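Long-range contacts in threonine--tRNA ligase catalytic subunit (Aeropyrum pernix, PDB 3A32), which catalyses the ATP-dependent attachment of threonine to tRNA(Thr) as a zinc-binding class II synthetase, and probably cannot itself remove wrongly attached serine: residues 66-71 / 133-138; 114-119 / 289-294; 17-22 / 42-47; 13-18 / 394-399. One frame throughout, in Å; residues are numbered along the deposited sequence.

Contact 1: residues 66-71 / 133-138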
# COMPACT_ATOMS: atom_id res chain seq x y z
N ARG A 66 -2.13 -12.13 12.56
CA ARG A 66 -1.52 -12.26 13.85
C ARG A 66 -2.20 -11.37 14.92
O ARG A 66 -1.74 -11.34 16.04
CB ARG A 66 -0.02 -11.86 13.75
CG ARG A 66 0.86 -12.71 12.77
CD ARG A 66 1.08 -14.16 13.22
NE ARG A 66 1.70 -14.14 14.54
CZ ARG A 66 2.27 -15.17 15.18
NH1 ARG A 66 2.34 -16.38 14.62
NH2 ARG A 66 2.80 -14.97 16.39
N GLY A 67 -3.26 -10.66 14.58
CA GLY A 67 -4.04 -9.93 15.56
C GLY A 67 -3.78 -8.44 15.69
O GLY A 67 -4.23 -7.82 16.68
N TYR A 68 -3.04 -7.87 14.74
CA TYR A 68 -2.79 -6.44 14.74
C TYR A 68 -3.84 -5.79 13.91
O TYR A 68 -4.23 -6.28 12.88
CB TYR A 68 -1.43 -6.06 14.09
CG TYR A 68 -0.18 -6.53 14.82
CD1 TYR A 68 0.63 -5.63 15.53
CD2 TYR A 68 0.23 -7.89 14.74
CE1 TYR A 68 1.78 -6.07 16.17
CE2 TYR A 68 1.38 -8.35 15.38
CZ TYR A 68 2.15 -7.45 16.09
OH TYR A 68 3.29 -7.93 16.68
N TYR A 69 -4.28 -4.63 14.34
CA TYR A 69 -5.08 -3.79 13.50
C TYR A 69 -4.15 -3.06 12.56
O TYR A 69 -3.17 -2.47 13.01
CB TYR A 69 -5.75 -2.79 14.36
CG TYR A 69 -6.61 -3.35 15.44
CD1 TYR A 69 -7.73 -4.13 15.13
CD2 TYR A 69 -6.36 -3.04 16.79
CE1 TYR A 69 -8.55 -4.64 16.15
CE2 TYR A 69 -7.17 -3.53 17.80
CZ TYR A 69 -8.26 -4.31 17.47
OH TYR A 69 -9.06 -4.77 18.46
N VAL A 70 -4.45 -3.10 11.26
CA VAL A 70 -3.64 -2.33 10.33
C VAL A 70 -4.18 -0.95 10.13
O VAL A 70 -5.40 -0.75 10.05
CB VAL A 70 -3.36 -3.07 9.00
CG1 VAL A 70 -2.74 -4.48 9.35
CG2 VAL A 70 -4.59 -3.16 8.14
N VAL A 71 -3.26 0.02 10.11
CA VAL A 71 -3.64 1.39 10.01
C VAL A 71 -2.70 2.14 9.08
O VAL A 71 -1.63 1.66 8.66
CB VAL A 71 -3.74 2.09 11.41
CG1 VAL A 71 -4.72 1.32 12.32
CG2 VAL A 71 -2.37 2.27 12.05
N PRO A 133 -4.27 -7.49 24.93
CA PRO A 133 -3.41 -6.41 24.38
C PRO A 133 -4.00 -5.73 23.10
O PRO A 133 -4.72 -6.36 22.30
CB PRO A 133 -2.06 -7.11 24.08
CG PRO A 133 -2.30 -8.59 24.25
CD PRO A 133 -3.62 -8.82 24.94
N PHE A 134 -3.69 -4.45 22.96
CA PHE A 134 -4.10 -3.68 21.78
C PHE A 134 -2.86 -3.57 20.92
O PHE A 134 -1.82 -3.06 21.37
CB PHE A 134 -4.60 -2.33 22.22
CG PHE A 134 -4.82 -1.35 21.11
CD1 PHE A 134 -6.05 -1.26 20.50
CD2 PHE A 134 -3.81 -0.47 20.73
CE1 PHE A 134 -6.26 -0.33 19.46
CE2 PHE A 134 -4.01 0.46 19.72
CZ PHE A 134 -5.23 0.55 19.09
N LYS A 135 -2.96 -4.08 19.68
CA LYS A 135 -1.83 -4.17 18.77
C LYS A 135 -2.21 -3.51 17.51
O LYS A 135 -3.25 -3.84 16.92
CB LYS A 135 -1.45 -5.64 18.51
CG LYS A 135 -1.34 -6.48 19.80
CD LYS A 135 -0.74 -7.86 19.61
CE LYS A 135 -1.11 -8.51 18.26
NZ LYS A 135 -0.94 -10.01 18.30
N VAL A 136 -1.38 -2.54 17.09
CA VAL A 136 -1.62 -1.73 15.89
C VAL A 136 -0.34 -1.75 14.98
O VAL A 136 0.76 -1.45 15.48
CB VAL A 136 -2.08 -0.30 16.29
CG1 VAL A 136 -1.02 0.45 17.18
CG2 VAL A 136 -2.43 0.52 15.12
N PHE A 137 -0.52 -2.10 13.70
CA PHE A 137 0.57 -2.21 12.73
C PHE A 137 0.44 -1.15 11.62
O PHE A 137 -0.66 -0.90 11.15
CB PHE A 137 0.58 -3.59 12.02
CG PHE A 137 1.57 -3.66 10.88
CD1 PHE A 137 2.93 -3.79 11.14
CD2 PHE A 137 1.15 -3.54 9.56
CE1 PHE A 137 3.84 -3.82 10.13
CE2 PHE A 137 2.08 -3.60 8.53
CZ PHE A 137 3.42 -3.72 8.80
N GLU A 138 1.56 -0.59 11.17
CA GLU A 138 1.53 0.35 10.02
C GLU A 138 2.78 0.20 9.18
O GLU A 138 3.87 0.15 9.75
CB GLU A 138 1.37 1.82 10.45
CG GLU A 138 1.45 2.78 9.28
CD GLU A 138 1.04 4.21 9.60
OE1 GLU A 138 0.76 4.56 10.79
OE2 GLU A 138 1.01 5.02 8.65
O HOH W 1 -5.19 -5.86 19.10
O HOH W 2 -4.94 -8.72 19.75
O HOH W 3 1.97 -10.36 18.21
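Tyr69 and Val70 pair in parallel register with Val136 and Phe137 through backbone hydrogen bonds. Tyr69 N donates to Lys135 O at 2.9 Å, Phe137 N to Tyr69 O at 2.8 Å, and Val71 N to Phe137 O at 2.9 Å.

Charge and ring interactions centre on Lys135. Its chain bends at chi3 (-35°), which carries Lys135 CE over the face of Tyr68, 3.8 Å from the ring centroid and 13° off the normal, a CH-pi contact. Lys135 NZ sits off-centre as a cation-pi partner and donates to Arg66 O at 2.7 Å. A water joins NZ to Tyr68 OH, whose stronger partner is Glu184.

The pairing places strand 69-70 at the edge, within this chain, of the large mixed sheet, as in motif 1 of class II synthetases; strand 134-143 fits the first strand of motif 2.

On the face carrying Tyr69 and Val136, Val71 CG2 meets Val136 CG2 at 3.5 Å, close to the zinc ligand His166, and Tyr69 CE2 reaches Phe134 CD1 at 3.7 Å, the two rings oblique; on the face of Val70 and Phe137, Val70 CG1 approaches the edge of Phe137. Leu46 of the second subunit packs on Tyr69, Val71 and Phe134.

Contact 2: residues 114-119 / 289-294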
# COMPACT_ATOMS: atom_id res chain seq x y z
N TYR A 114 0.62 9.10 16.66
CA TYR A 114 -0.61 8.84 15.88
C TYR A 114 -1.27 7.53 16.32
O TYR A 114 -2.46 7.50 16.57
CB TYR A 114 -0.38 8.93 14.36
CG TYR A 114 -0.56 10.35 13.76
CD1 TYR A 114 0.40 10.90 12.91
CD2 TYR A 114 -1.70 11.10 13.99
CE1 TYR A 114 0.25 12.16 12.34
CE2 TYR A 114 -1.88 12.36 13.39
CZ TYR A 114 -0.91 12.88 12.58
OH TYR A 114 -1.08 14.14 12.02
N HIS A 115 -0.48 6.46 16.48
CA HIS A 115 -1.01 5.13 16.90
C HIS A 115 -1.63 5.20 18.28
O HIS A 115 -2.61 4.52 18.52
CB HIS A 115 0.10 4.06 16.88
CG HIS A 115 0.54 3.70 15.48
ND1 HIS A 115 1.37 2.64 15.20
CD2 HIS A 115 0.22 4.26 14.29
CE1 HIS A 115 1.54 2.56 13.90
NE2 HIS A 115 0.85 3.52 13.32
N ILE A 116 -1.05 6.03 19.18
CA ILE A 116 -1.63 6.29 20.51
C ILE A 116 -2.93 7.09 20.46
O ILE A 116 -3.84 6.79 21.20
CB ILE A 116 -0.66 6.96 21.48
CG1 ILE A 116 0.52 6.03 21.74
CG2 ILE A 116 -1.37 7.33 22.83
CD1 ILE A 116 1.71 6.83 22.18
N LEU A 117 -3.01 8.10 19.60
CA LEU A 117 -4.27 8.79 19.40
C LEU A 117 -5.39 7.82 18.94
O LEU A 117 -6.56 7.95 19.36
CB LEU A 117 -4.12 9.98 18.43
CG LEU A 117 -3.37 11.27 18.85
CD1 LEU A 117 -3.38 12.29 17.71
CD2 LEU A 117 -3.93 11.96 20.15
N LEU A 118 -5.04 6.87 18.07
CA LEU A 118 -6.01 5.88 17.58
C LEU A 118 -6.47 4.96 18.70
O LEU A 118 -7.61 4.61 18.76
CB LEU A 118 -5.43 5.02 16.43
CG LEU A 118 -5.16 5.73 15.08
CD1 LEU A 118 -4.70 4.80 13.97
CD2 LEU A 118 -6.40 6.50 14.64
N PHE A 119 -5.55 4.50 19.52
CA PHE A 119 -5.92 3.86 20.79
C PHE A 119 -6.87 4.76 21.63
O PHE A 119 -7.93 4.32 22.04
CB PHE A 119 -4.68 3.53 21.61
CG PHE A 119 -5.00 3.01 23.01
CD1 PHE A 119 -5.49 1.72 23.20
CD2 PHE A 119 -4.77 3.82 24.14
CE1 PHE A 119 -5.78 1.22 24.50
CE2 PHE A 119 -5.06 3.34 25.45
CZ PHE A 119 -5.56 2.03 25.62
N ARG A 289 3.10 8.02 30.37
CA ARG A 289 3.03 9.24 31.20
C ARG A 289 2.55 10.44 30.35
O ARG A 289 1.59 11.13 30.72
CB ARG A 289 4.40 9.53 31.88
CG ARG A 289 4.66 8.63 33.13
CD ARG A 289 6.07 8.88 33.75
NE ARG A 289 6.28 8.16 35.00
CZ ARG A 289 6.64 6.89 35.09
NH1 ARG A 289 6.86 6.16 33.99
NH2 ARG A 289 6.76 6.33 36.28
N ARG A 290 3.21 10.69 29.22
CA ARG A 290 2.90 11.87 28.40
C ARG A 290 1.47 11.88 27.82
O ARG A 290 0.83 12.94 27.75
CB ARG A 290 3.94 12.04 27.30
CG ARG A 290 5.36 12.31 27.81
CD ARG A 290 5.47 13.62 28.56
NE ARG A 290 5.58 14.80 27.69
CZ ARG A 290 5.17 16.05 28.01
NH1 ARG A 290 4.59 16.31 29.19
NH2 ARG A 290 5.32 17.05 27.14
N PHE A 291 0.97 10.71 27.44
CA PHE A 291 -0.40 10.56 26.91
C PHE A 291 -1.39 10.00 27.94
O PHE A 291 -2.49 9.62 27.58
CB PHE A 291 -0.39 9.63 25.70
CG PHE A 291 0.14 10.28 24.45
CD1 PHE A 291 -0.70 11.05 23.65
CD2 PHE A 291 1.48 10.15 24.11
CE1 PHE A 291 -0.22 11.64 22.49
CE2 PHE A 291 1.98 10.75 22.97
CZ PHE A 291 1.14 11.50 22.16
N ARG A 292 -0.96 9.91 29.21
CA ARG A 292 -1.82 9.55 30.31
C ARG A 292 -2.45 8.18 30.12
O ARG A 292 -3.62 7.96 30.47
CB ARG A 292 -2.83 10.68 30.57
CG ARG A 292 -2.11 11.96 31.04
CD ARG A 292 -2.89 13.20 30.63
NE ARG A 292 -2.20 14.49 30.87
CZ ARG A 292 -2.81 15.67 30.81
NH1 ARG A 292 -4.11 15.74 30.55
NH2 ARG A 292 -2.14 16.80 31.02
N LEU A 293 -1.65 7.24 29.61
CA LEU A 293 -2.12 5.88 29.32
C LEU A 293 -2.30 5.02 30.55
O LEU A 293 -3.17 4.15 30.58
CB LEU A 293 -1.21 5.18 28.31
CG LEU A 293 -1.02 5.95 26.97
CD1 LEU A 293 -0.24 5.10 25.99
CD2 LEU A 293 -2.43 6.41 26.39
N TYR A 294 -1.43 5.24 31.54
CA TYR A 294 -1.49 4.56 32.83
C TYR A 294 -2.83 4.91 33.54
O TYR A 294 -3.48 4.03 34.06
CB TYR A 294 -0.30 4.95 33.70
CG TYR A 294 1.06 4.36 33.35
CD1 TYR A 294 1.17 3.08 32.83
CD2 TYR A 294 2.23 5.09 33.56
CE1 TYR A 294 2.39 2.54 32.52
CE2 TYR A 294 3.47 4.55 33.27
CZ TYR A 294 3.54 3.28 32.74
OH TYR A 294 4.75 2.68 32.46
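Ile116 lays both of its branches against Phe291. Ile116 CG2 stands over one face of the ring, 4.1 Å from the centroid and 29° off the normal, a CH-pi contact displaced toward Phe291 CG, which is 3.7 Å from that methyl. The other branch ends with Ile116 CD1 at 3.8 Å from Phe291 CD2. With CG1 anti to the carbonyl carbon (chi1 -63°), CG2 lies anti to the backbone N, and both branches lie over the same face, CG2 near the ring's CG and CD1 out at the CD2-CE2 rim.

Ile116 CG2 also meets Leu293 CD2, at 3.8 Å. Leu293 and Phe119 run past each other in opposite directions, Leu293 CD2 standing 4.2 Å from Phe119 CE2. An alanine in place of Ile116 would remove both branches and would probably open a gap between the Phe291 ring and Leu293 CD2.

Phe291 and Leu293 can face the same helix because the chain turns between them: Arg292, at positive phi, is the C-prime residue of a Schellman motif ending helix 287-290 and also the N-cap of helix 293-301. Helix 112-126 starts with the zinc ligand Cys112, one turn before Ile116.

No hydrogen bond crosses the contact, so the attachment of this zinc-bearing helix to the 287-301 region rests on shape and the exclusion of water by five buried apolar side chains.

Contact 3: residues 17-22 / 42-47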
# COMPACT_ATOMS: atom_id res chain seq x y z
N ASP A 17 16.83 -2.32 -11.36
CA ASP A 17 15.89 -1.19 -11.50
C ASP A 17 14.94 -1.05 -10.27
O ASP A 17 13.80 -0.65 -10.39
CB ASP A 17 15.14 -1.27 -12.85
CG ASP A 17 14.38 0.06 -13.21
OD1 ASP A 17 14.89 1.18 -12.96
OD2 ASP A 17 13.26 -0.04 -13.77
N ILE A 18 15.44 -1.39 -9.08
CA ILE A 18 14.70 -1.13 -7.86
C ILE A 18 14.73 0.38 -7.59
O ILE A 18 13.72 0.98 -7.18
CB ILE A 18 15.29 -1.96 -6.68
CG1 ILE A 18 15.10 -3.47 -6.94
CG2 ILE A 18 14.67 -1.52 -5.33
CD1 ILE A 18 15.66 -4.39 -5.83
N THR A 19 15.88 1.00 -7.84
CA THR A 19 16.00 2.48 -7.67
C THR A 19 16.64 3.16 -8.84
O THR A 19 17.27 2.52 -9.70
CB THR A 19 16.81 2.91 -6.40
OG1 THR A 19 18.08 2.24 -6.40
CG2 THR A 19 16.07 2.53 -5.13
N VAL A 20 16.43 4.47 -8.90
CA VAL A 20 17.21 5.37 -9.72
C VAL A 20 18.51 5.74 -8.99
O VAL A 20 18.49 6.08 -7.82
CB VAL A 20 16.40 6.67 -10.07
CG1 VAL A 20 17.27 7.63 -10.96
CG2 VAL A 20 15.08 6.33 -10.79
N LYS A 21 19.64 5.66 -9.68
CA LYS A 21 20.94 6.02 -9.11
C LYS A 21 21.04 7.56 -8.99
O LYS A 21 20.81 8.29 -9.96
CB LYS A 21 22.06 5.45 -9.98
CG LYS A 21 23.27 4.93 -9.21
CD LYS A 21 24.07 3.89 -9.98
CE LYS A 21 25.04 4.56 -10.95
NZ LYS A 21 26.06 3.63 -11.61
N PRO A 22 21.34 8.09 -7.80
CA PRO A 22 21.38 9.56 -7.61
C PRO A 22 22.33 10.27 -8.55
O PRO A 22 22.08 11.40 -8.96
CB PRO A 22 21.89 9.75 -6.19
CG PRO A 22 21.57 8.41 -5.49
CD PRO A 22 21.63 7.33 -6.57
N PRO A 42 15.54 8.30 -1.62
CA PRO A 42 15.55 7.18 -2.58
C PRO A 42 14.39 7.25 -3.56
O PRO A 42 13.22 7.37 -3.18
CB PRO A 42 15.46 5.91 -1.69
CG PRO A 42 16.02 6.33 -0.39
CD PRO A 42 15.58 7.82 -0.22
N LEU A 43 14.70 7.17 -4.83
CA LEU A 43 13.63 7.20 -5.81
C LEU A 43 13.47 5.80 -6.35
O LEU A 43 14.32 5.31 -7.08
CB LEU A 43 13.91 8.27 -6.91
CG LEU A 43 13.04 8.39 -8.16
CD1 LEU A 43 11.54 8.57 -7.83
CD2 LEU A 43 13.61 9.56 -9.08
N PHE A 44 12.42 5.14 -5.93
CA PHE A 44 12.11 3.81 -6.42
C PHE A 44 11.61 3.85 -7.84
O PHE A 44 10.82 4.72 -8.22
CB PHE A 44 11.17 3.06 -5.46
CG PHE A 44 11.87 2.57 -4.26
CD1 PHE A 44 12.45 1.32 -4.25
CD2 PHE A 44 12.07 3.42 -3.17
CE1 PHE A 44 13.15 0.88 -3.12
CE2 PHE A 44 12.76 3.00 -2.06
CZ PHE A 44 13.31 1.73 -2.04
N SER A 45 12.12 2.92 -8.65
CA SER A 45 11.88 2.97 -10.08
C SER A 45 10.81 1.90 -10.49
O SER A 45 9.98 1.47 -9.67
CB SER A 45 13.23 2.85 -10.79
OG SER A 45 13.05 2.78 -12.18
N LEU A 46 10.83 1.47 -11.75
CA LEU A 46 9.78 0.57 -12.26
C LEU A 46 9.90 -0.83 -11.65
O LEU A 46 8.89 -1.41 -11.26
CB LEU A 46 9.84 0.49 -13.81
CG LEU A 46 8.95 1.49 -14.58
CD1 LEU A 46 9.04 2.92 -14.05
CD2 LEU A 46 9.19 1.46 -16.12
N GLY A 47 11.11 -1.38 -11.56
CA GLY A 47 11.34 -2.64 -10.89
C GLY A 47 11.04 -2.59 -9.41
O GLY A 47 10.58 -3.59 -8.82
O HOH W 4 17.53 7.18 -5.62
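Thr19 and Phe44 form a single beta bridge between two loops of the N-terminal region, one following helix 9-15 and the other leading into helix 48-65. Two backbone hydrogen bonds flank it: Val20 N to Leu43 O, 170° at the hydrogen, and Ser45 N to Ile18 O, whose donor stands above the carbonyl plane. A water that donates to Val20 O and accepts from Leu43 N extends the pairing.

Phe44 can be followed outward along the bridge. Phe44 CB points away from the partner loop, yet still lies 3.7 Å from Ile18 O. CG, placed anti to the carbonyl carbon (chi1 -76°), keeps beside the same oxygen, and Phe44 CD1 comes closest to Ile18 O at 3.2 Å. Farther out, Phe44 CE1 reaches Ile18 CG2 at 3.6 Å, the two side chains lying side by side and pointing the same way. Thr19 CG2 covers one face of the Phe44 ring in a CH-pi contact, 4.0 Å from the centroid and offset toward the rim. Arg52 adds a cation-pi contact to this ring, and Glu318 of helix 317-327 packs on it.

On the other side of the bridge, Val20 CG2 packs on Leu43 CG. Gly47 sits so close to the other loop that a beta carbon there would collide with Asp17 O; its N gives a weak hydrogen bond to Asp17 OD2. Residues of the second subunit, among them Leu118 and Asn121, also pack on this region. Ser45 OG donates to Asp17 OD1 at 2.6 Å, meeting the oxygen from 37° above the carboxylate plane.

Contact 4: residues 13-18 / 394-399. With SO4 (sulfate ion), chain B.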
# COMPACT_ATOMS: atom_id res chain seq x y z
N ALA A 13 20.62 -2.36 -6.65
CA ALA A 13 19.33 -1.68 -6.72
C ALA A 13 19.14 -1.03 -8.11
O ALA A 13 18.03 -0.97 -8.60
CB ALA A 13 19.17 -0.63 -5.59
N TYR A 14 20.21 -0.50 -8.69
CA TYR A 14 20.20 0.18 -9.98
C TYR A 14 20.06 -0.85 -11.11
O TYR A 14 19.22 -0.67 -12.03
CB TYR A 14 21.50 1.01 -10.14
CG TYR A 14 21.84 1.39 -11.57
CD1 TYR A 14 21.19 2.45 -12.20
CD2 TYR A 14 22.78 0.67 -12.31
CE1 TYR A 14 21.47 2.80 -13.53
CE2 TYR A 14 23.07 0.99 -13.66
CZ TYR A 14 22.41 2.07 -14.26
OH TYR A 14 22.68 2.42 -15.58
N GLU A 15 20.86 -1.93 -11.03
CA GLU A 15 20.82 -2.99 -12.06
C GLU A 15 19.48 -3.73 -12.12
O GLU A 15 19.00 -4.08 -13.20
CB GLU A 15 21.98 -3.96 -11.86
CG GLU A 15 23.41 -3.34 -11.97
CD GLU A 15 24.53 -4.34 -11.57
OE1 GLU A 15 24.25 -5.42 -10.95
OE2 GLU A 15 25.70 -4.05 -11.91
N LEU A 16 18.86 -3.95 -10.95
CA LEU A 16 17.55 -4.59 -10.89
C LEU A 16 16.43 -3.58 -11.17
O LEU A 16 15.23 -3.96 -11.17
CB LEU A 16 17.31 -5.16 -9.49
CG LEU A 16 18.22 -6.32 -9.08
CD1 LEU A 16 18.17 -6.54 -7.59
CD2 LEU A 16 17.83 -7.60 -9.88
N ASP A 17 16.83 -2.32 -11.36
CA ASP A 17 15.89 -1.19 -11.50
C ASP A 17 14.94 -1.05 -10.27
O ASP A 17 13.80 -0.65 -10.39
CB ASP A 17 15.14 -1.27 -12.85
CG ASP A 17 14.38 0.06 -13.21
OD1 ASP A 17 14.89 1.18 -12.96
OD2 ASP A 17 13.26 -0.04 -13.77
N ILE A 18 15.44 -1.39 -9.08
CA ILE A 18 14.70 -1.13 -7.86
C ILE A 18 14.73 0.38 -7.59
O ILE A 18 13.72 0.98 -7.18
CB ILE A 18 15.29 -1.96 -6.68
CG1 ILE A 18 15.10 -3.47 -6.94
CG2 ILE A 18 14.67 -1.52 -5.33
CD1 ILE A 18 15.66 -4.39 -5.83
N THR A 394 22.84 -8.61 -14.28
CA THR A 394 22.05 -7.39 -14.29
C THR A 394 20.63 -7.59 -13.75
O THR A 394 20.36 -7.19 -12.63
CB THR A 394 22.05 -6.77 -15.69
OG1 THR A 394 23.36 -6.18 -15.88
CG2 THR A 394 21.05 -5.66 -15.81
N ALA A 395 19.78 -8.26 -14.51
CA ALA A 395 18.37 -8.38 -14.20
C ALA A 395 18.03 -9.49 -13.18
O ALA A 395 17.02 -9.35 -12.44
CB ALA A 395 17.60 -8.59 -15.47
N LYS A 396 18.84 -10.56 -13.15
CA LYS A 396 18.69 -11.65 -12.17
C LYS A 396 17.23 -12.09 -11.99
O LYS A 396 16.68 -11.98 -10.87
CB LYS A 396 19.29 -11.25 -10.82
CG LYS A 396 20.80 -11.12 -10.84
CD LYS A 396 21.36 -10.55 -9.55
CE LYS A 396 22.87 -10.62 -9.61
NZ LYS A 396 23.48 -9.67 -10.58
N PRO A 397 16.58 -12.58 -13.10
CA PRO A 397 15.16 -12.95 -13.02
C PRO A 397 15.00 -14.08 -12.04
O PRO A 397 15.91 -14.89 -11.90
CB PRO A 397 14.84 -13.42 -14.45
CG PRO A 397 15.90 -12.75 -15.32
CD PRO A 397 17.13 -12.85 -14.44
N ALA A 398 13.88 -14.16 -11.34
CA ALA A 398 13.67 -15.28 -10.40
C ALA A 398 13.74 -16.63 -11.13
O ALA A 398 14.42 -17.54 -10.68
CB ALA A 398 12.31 -15.12 -9.63
N VAL A 399 13.08 -16.75 -12.29
CA VAL A 399 13.04 -18.02 -13.04
C VAL A 399 13.38 -17.73 -14.50
O VAL A 399 12.79 -16.83 -15.05
CB VAL A 399 11.61 -18.69 -12.93
CG1 VAL A 399 11.54 -20.04 -13.70
CG2 VAL A 399 11.18 -18.93 -11.42
S SO4 B . 27.01 -10.45 -9.98
O1 SO4 B . 26.57 -11.65 -10.72
O2 SO4 B . 26.94 -10.44 -8.51
O3 SO4 B . 28.42 -10.39 -10.30
O4 SO4 B . 26.24 -9.31 -10.48
O HOH W 5 22.29 -7.32 -10.56
O HOH W 6 15.19 -6.64 -12.70
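At the junction of the N-terminal helix 9-15 with the anticodon-binding domain, Glu15 and Leu16 meet Thr394, Ala395 and Lys396, in the loop between helix 384-393 and strand 399-403. The helix ends in a Schellman motif with Asp17 at positive phi.

Leu16 CD2 rests against backbone as much as side chain: 3.2 Å from Ala395 O and 4.0 Å from Lys396 CB, while helix 317-327 touches the same leucine through Leu325. Beside it each side chain rests on the other's carbonyl: Thr394 CG2 is 3.7 Å from Glu15 O, and Glu15 CB is equally near Thr394 O.

The polar part runs through water. Lys396 NZ donates to a water at 2.6 Å that also lies within hydrogen-bonding range of Glu15 OE1 and Thr394 O. Glu15 OE1 and Lys396 NZ stay 4.3 Å apart, beyond a salt bridge, and Glu15 has its direct ion partner in Lys7. The chain of Lys396 is extended up to CE, where chi4 (70°) bends it so that Lys396 NZ also donates to sulfate O4 at 2.8 Å. Lys7 and Tyr12 bind the same sulfate, probably a crystallisation component, and Glu392 O accepts from NZ too. A methionine in place of Lys396 would remove the ammonium group and is likely to leave the water and sulfate O4 without this donor. A second water lies within hydrogen-bonding range of Leu16 O and Ala395 O.

This partly hydrated seam joins the catalytic part to the C-terminal anticodon-binding domain, a domain pairing characteristic of class IIa synthetases.

Contacts 1, 2 and 3 are buried, whereas contact 4 is only partly buried and has no direct hydrogen bond between its segments, water standing between its polar groups. Contacts 1 and 2 adjoin in the catalytic core: His115 NE2 lies 2.7 Å from Glu138 OE1, a probable hydrogen bond. Their chemistry differs, backbone ladder in the sheet against apolar packing of helix 112-126 on the turn between helices 287-290 and 293-301. Contacts 3 and 4 use neighbouring residues: Glu15 and Leu16 face the anticodon-binding domain, while Asp17 and Ile18 just after them serve the loop pairing. Contact 3 lies about 30 Å from contact 1, centre to centre. All four regions also touch the second subunit.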